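PDB 6RW7: carbohydrate binding module family 33 and 10 domain protein, which is an AA10 lytic polysaccharide monooxygenase, its copper-binding catalytic domain present here, and probably acts on cellulose by oxidative cleavage of the chains. Local coordinates for residues 1-5 with 47-51; 66-70 with 181-185. All coordinates share one frame; numbering follows the deposited sequence.

Contact 1 (1-5 with 47-51); sequences HGYIE and NFMSV. With CU1 (copper (I) ion), chain D; CU (copper (II) ion), chain C.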
# COMPACT_ATOMS: atom_id res chain seq x y z
N HIS A 1 7.30 -9.12 5.95
CA HIS A 1 7.70 -8.34 4.77
C HIS A 1 6.68 -8.53 3.67
O HIS A 1 6.40 -9.69 3.30
CB HIS A 1 9.09 -8.74 4.29
CG HIS A 1 10.12 -8.15 5.16
ND1 HIS A 1 10.18 -8.44 6.52
CD2 HIS A 1 11.07 -7.23 4.91
CE1 HIS A 1 11.15 -7.73 7.08
NE2 HIS A 1 11.72 -6.99 6.11
N GLY A 2 6.10 -7.44 3.19
CA GLY A 2 5.02 -7.59 2.22
C GLY A 2 4.55 -6.29 1.63
O GLY A 2 4.99 -5.20 2.01
N TYR A 3 3.63 -6.45 0.70
CA TYR A 3 3.10 -5.36 -0.15
C TYR A 3 1.82 -5.88 -0.78
O TYR A 3 1.60 -7.11 -0.79
CB TYR A 3 4.14 -4.95 -1.21
CG TYR A 3 4.59 -6.10 -2.06
CD1 TYR A 3 5.53 -6.99 -1.60
CD2 TYR A 3 3.99 -6.37 -3.28
CE1 TYR A 3 5.85 -8.13 -2.31
CE2 TYR A 3 4.32 -7.50 -4.02
CZ TYR A 3 5.26 -8.37 -3.54
OH TYR A 3 5.60 -9.49 -4.26
N ILE A 4 1.01 -5.01 -1.33
CA ILE A 4 -0.24 -5.43 -1.99
C ILE A 4 0.08 -5.83 -3.43
O ILE A 4 0.58 -5.00 -4.24
CB ILE A 4 -1.34 -4.37 -1.85
CG1 ILE A 4 -1.75 -4.26 -0.38
CG2 ILE A 4 -2.53 -4.68 -2.76
CD1 ILE A 4 -2.75 -3.18 -0.11
N GLU A 5 -0.29 -7.05 -3.77
CA GLU A 5 -0.09 -7.64 -5.11
C GLU A 5 -1.29 -7.34 -6.02
O GLU A 5 -1.07 -7.10 -7.22
CB GLU A 5 0.14 -9.13 -4.94
CG GLU A 5 0.20 -9.90 -6.24
CD GLU A 5 0.63 -11.34 -6.03
OE1 GLU A 5 1.60 -11.57 -5.29
OE2 GLU A 5 -0.01 -12.22 -6.62
N ASN A 47 14.12 -3.32 -2.25
CA ASN A 47 13.50 -3.43 -0.91
C ASN A 47 12.01 -3.07 -0.97
O ASN A 47 11.47 -2.53 -0.00
CB ASN A 47 14.25 -2.57 0.12
CG ASN A 47 15.06 -3.41 1.08
OD1 ASN A 47 16.20 -3.05 1.41
ND2 ASN A 47 14.50 -4.51 1.50
N PHE A 48 11.35 -3.46 -2.05
CA PHE A 48 9.92 -3.13 -2.26
C PHE A 48 9.06 -3.81 -1.21
O PHE A 48 7.91 -3.40 -0.97
CB PHE A 48 9.47 -3.55 -3.65
CG PHE A 48 9.63 -5.00 -4.01
CD1 PHE A 48 8.62 -5.91 -3.76
CD2 PHE A 48 10.76 -5.46 -4.65
CE1 PHE A 48 8.73 -7.24 -4.15
CE2 PHE A 48 10.88 -6.78 -5.05
CZ PHE A 48 9.87 -7.67 -4.79
N MET A 49 9.57 -4.85 -0.54
CA MET A 49 8.81 -5.60 0.49
C MET A 49 9.06 -5.02 1.89
O MET A 49 8.61 -5.63 2.88
CB MET A 49 9.19 -7.08 0.47
CG MET A 49 10.58 -7.41 0.93
SD MET A 49 11.96 -6.87 -0.13
CE MET A 49 11.69 -7.88 -1.58
N SER A 50 9.77 -3.90 1.99
CA SER A 50 10.33 -3.45 3.29
C SER A 50 9.91 -2.03 3.63
O SER A 50 10.73 -1.31 4.19
CB SER A 50 11.82 -3.59 3.26
OG SER A 50 12.19 -4.89 2.85
N VAL A 51 8.67 -1.64 3.31
CA VAL A 51 8.17 -0.33 3.80
C VAL A 51 7.59 -0.61 5.18
O VAL A 51 6.50 -1.20 5.27
CB VAL A 51 7.14 0.32 2.86
CG1 VAL A 51 6.86 1.72 3.36
CG2 VAL A 51 7.62 0.38 1.41
CU CU1 D . 8.87 -9.48 7.46
CU CU C . 2.13 -13.55 -4.60
O HOH W 1 6.49 -2.99 1.98
O HOH W 2 2.83 -15.57 -4.16
O HOH W 3 10.66 -11.27 7.15
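The ring edge of Phe-48 points at the face of Tyr-3 in a T-shaped stack, planes at 77°. Phe-48 CE1 lies 3.5 Å from Tyr-3 CE1. Both rings leave their backbones between N and the carbonyl carbon (chi1 56° for Tyr-3, 57° for Phe-48), which brings edge onto face. Tyr-3 CD1 packs 4.2 Å from Met-49 CB. Met-49 bends back at chi2 and chi3; its CE lies over one face of the Phe-48 ring, near the rim, and its CG packs 3.9 Å from His-1 CB. Replacing Tyr-3 with an alanine would probably leave the Phe-48 edge without its aromatic face and open a gap beside Met-49 CB. Ser-50 OG sits in the plane of the His-1 ring, 3.3 Å from CD2. His-1 ND1 binds copper(I) at 1.9 Å, and the terminal N joins it; with His-107 this forms the histidine brace of the LPMO active site. Glu-5 OE1, away from 47-51, binds copper(II) with Asp-101 and His-165. A weak hydrogen bond runs from Gly-2 N to Met-49 O, and a water links Gly-2 O to Val-51 N. Strand 3-6 pairs with strand 96-101, helix 10-17 packs on Tyr-3, and Val-51 meets strand 193-202.

Contact 2 (66-70 with 181-185); sequences HVCGF and IFAEW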
# COMPACT_ATOMS: atom_id res chain seq x y z
N HIS A 66 5.31 11.85 5.60
CA HIS A 66 5.01 11.10 4.35
C HIS A 66 3.88 10.11 4.58
O HIS A 66 3.68 9.59 5.69
CB HIS A 66 6.26 10.40 3.82
CG HIS A 66 7.46 11.28 3.68
ND1 HIS A 66 7.65 12.09 2.58
CD2 HIS A 66 8.51 11.48 4.51
CE1 HIS A 66 8.80 12.75 2.74
NE2 HIS A 66 9.35 12.38 3.91
N VAL A 67 3.15 9.84 3.50
CA VAL A 67 2.04 8.86 3.50
C VAL A 67 2.58 7.46 3.18
O VAL A 67 2.70 6.64 4.09
CB VAL A 67 0.95 9.32 2.52
CG1 VAL A 67 -0.10 8.24 2.38
CG2 VAL A 67 0.36 10.67 2.96
N CYS A 68 2.91 7.18 1.92
CA CYS A 68 3.15 5.79 1.46
C CYS A 68 4.35 5.18 2.20
O CYS A 68 4.29 3.99 2.50
CB CYS A 68 3.31 5.73 -0.04
SG CYS A 68 1.81 6.29 -0.87
N GLY A 69 5.40 5.97 2.45
CA GLY A 69 6.61 5.48 3.14
C GLY A 69 6.43 5.46 4.64
O GLY A 69 7.25 4.86 5.34
N PHE A 70 5.43 6.21 5.13
CA PHE A 70 5.08 6.38 6.57
C PHE A 70 6.32 6.71 7.43
O PHE A 70 6.37 6.28 8.60
CB PHE A 70 4.32 5.16 7.08
CG PHE A 70 3.29 5.55 8.10
CD1 PHE A 70 2.10 6.15 7.72
CD2 PHE A 70 3.55 5.39 9.45
CE1 PHE A 70 1.18 6.55 8.66
CE2 PHE A 70 2.62 5.80 10.39
CZ PHE A 70 1.43 6.37 10.00
N ILE A 181 -5.25 4.36 -2.56
CA ILE A 181 -5.53 3.58 -1.33
C ILE A 181 -4.21 3.42 -0.57
O ILE A 181 -3.21 3.02 -1.17
CB ILE A 181 -6.21 2.24 -1.70
CG1 ILE A 181 -7.59 2.53 -2.29
CG2 ILE A 181 -6.26 1.30 -0.50
CD1 ILE A 181 -8.27 1.36 -2.94
N PHE A 182 -4.23 3.77 0.71
CA PHE A 182 -3.09 3.63 1.64
C PHE A 182 -3.45 2.49 2.60
O PHE A 182 -4.49 2.56 3.27
CB PHE A 182 -2.79 4.97 2.32
CG PHE A 182 -1.97 4.81 3.57
CD1 PHE A 182 -0.61 4.64 3.47
CD2 PHE A 182 -2.56 4.75 4.82
CE1 PHE A 182 0.17 4.44 4.59
CE2 PHE A 182 -1.78 4.55 5.95
CZ PHE A 182 -0.43 4.38 5.82
N ALA A 183 -2.61 1.46 2.67
CA ALA A 183 -2.94 0.24 3.42
C ALA A 183 -1.80 -0.17 4.34
O ALA A 183 -0.62 0.04 4.03
CB ALA A 183 -3.24 -0.88 2.46
N GLU A 184 -2.19 -0.82 5.42
CA GLU A 184 -1.26 -1.32 6.44
C GLU A 184 -1.53 -2.79 6.74
O GLU A 184 -2.71 -3.20 6.79
CB GLU A 184 -1.42 -0.55 7.75
CG GLU A 184 -1.28 0.95 7.61
CD GLU A 184 -1.47 1.71 8.91
OE1 GLU A 184 -1.96 1.09 9.91
OE2 GLU A 184 -1.12 2.91 8.92
N TRP A 185 -0.45 -3.52 6.99
CA TRP A 185 -0.51 -4.90 7.51
C TRP A 185 0.22 -4.88 8.84
O TRP A 185 1.44 -4.67 8.83
CB TRP A 185 0.05 -5.89 6.49
CG TRP A 185 0.40 -7.23 7.07
CD1 TRP A 185 -0.31 -7.96 7.97
CD2 TRP A 185 1.58 -7.99 6.74
NE1 TRP A 185 0.36 -9.11 8.26
CE2 TRP A 185 1.52 -9.15 7.53
CE3 TRP A 185 2.67 -7.79 5.88
CZ2 TRP A 185 2.53 -10.11 7.50
CZ3 TRP A 185 3.65 -8.75 5.84
CH2 TRP A 185 3.59 -9.88 6.65
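Phe-182 carries most of this contact, its ring lying against the turn formed by residues 67-70. The segment 181-185 is a strand, so its side chains alternate: Ile-181, Ala-183 and Trp-185 belong to its other side, and Phe-182 and Glu-184 point toward the turn. Phe-182 comes first. Its CG is anti to the backbone N (chi1 161°), which carries the ring out between Val-67 and Phe-70. Val-67 CG1, anti to its own backbone N, is the methyl that reaches the near part of the ring, 3.8 Å from Phe-182 CD1. Further out, Val-67 O approaches Phe-182 CE1 at 3.4 Å. The same carbonyl accepts the hydrogen bond from Phe-70 N that closes the type I turn, and it lies at the edge of the Phe-70 ring. At the far end of the ring, Phe-182 CZ is 3.6 Å from Phe-70 CD1. The two ring planes are nearly parallel, at 19°, but they are slid apart with centroids 5.8 Å from each other. They overlap very little. Glu-184 follows, with OE2 4.3 Å from Phe-70 CE1. Its buried carboxylate is satisfied by a salt bridge to Arg-194 and a hydrogen bond from Arg-58 N. This is plain packing of a turn on one side of a strand, in the beta-sandwich core of the LPMO domain. The side chain of Glu-184 is about 14 Å from the copper(I) ion. Cys-68 ties the turn to strand 193-202 through its disulfide with Cys-198. Strand 178-187 runs between strands 111-118 and 193-202, antiparallel to both, and Phe-196 of strand 193-202 stacks on Phe-70 and touches Phe-182.

In the fold
Both contacts are largely buried, but contact 2 lies nearer the centre of the chain. Contact 1 reaches the copper(I) site through the partly exposed His-1, and also holds Glu-5 of the copper(II) site. Their centres are about 11 Å apart. Contact 1 uses the N-terminal end and the start of strand 3-6 of the four-stranded sheet, contact 2 strand 178-187 of the mixed sheet; each meets a loop. Strand 193-202 touches both. They also meet directly, with Ile-4 CD1 3.5 Å from Ala-183 CB. Contact 1 adds a weak backbone hydrogen bond and a bridging water to its aromatic packing. Contact 2 has no hydrogen bond between its segments and relies on apolar packing.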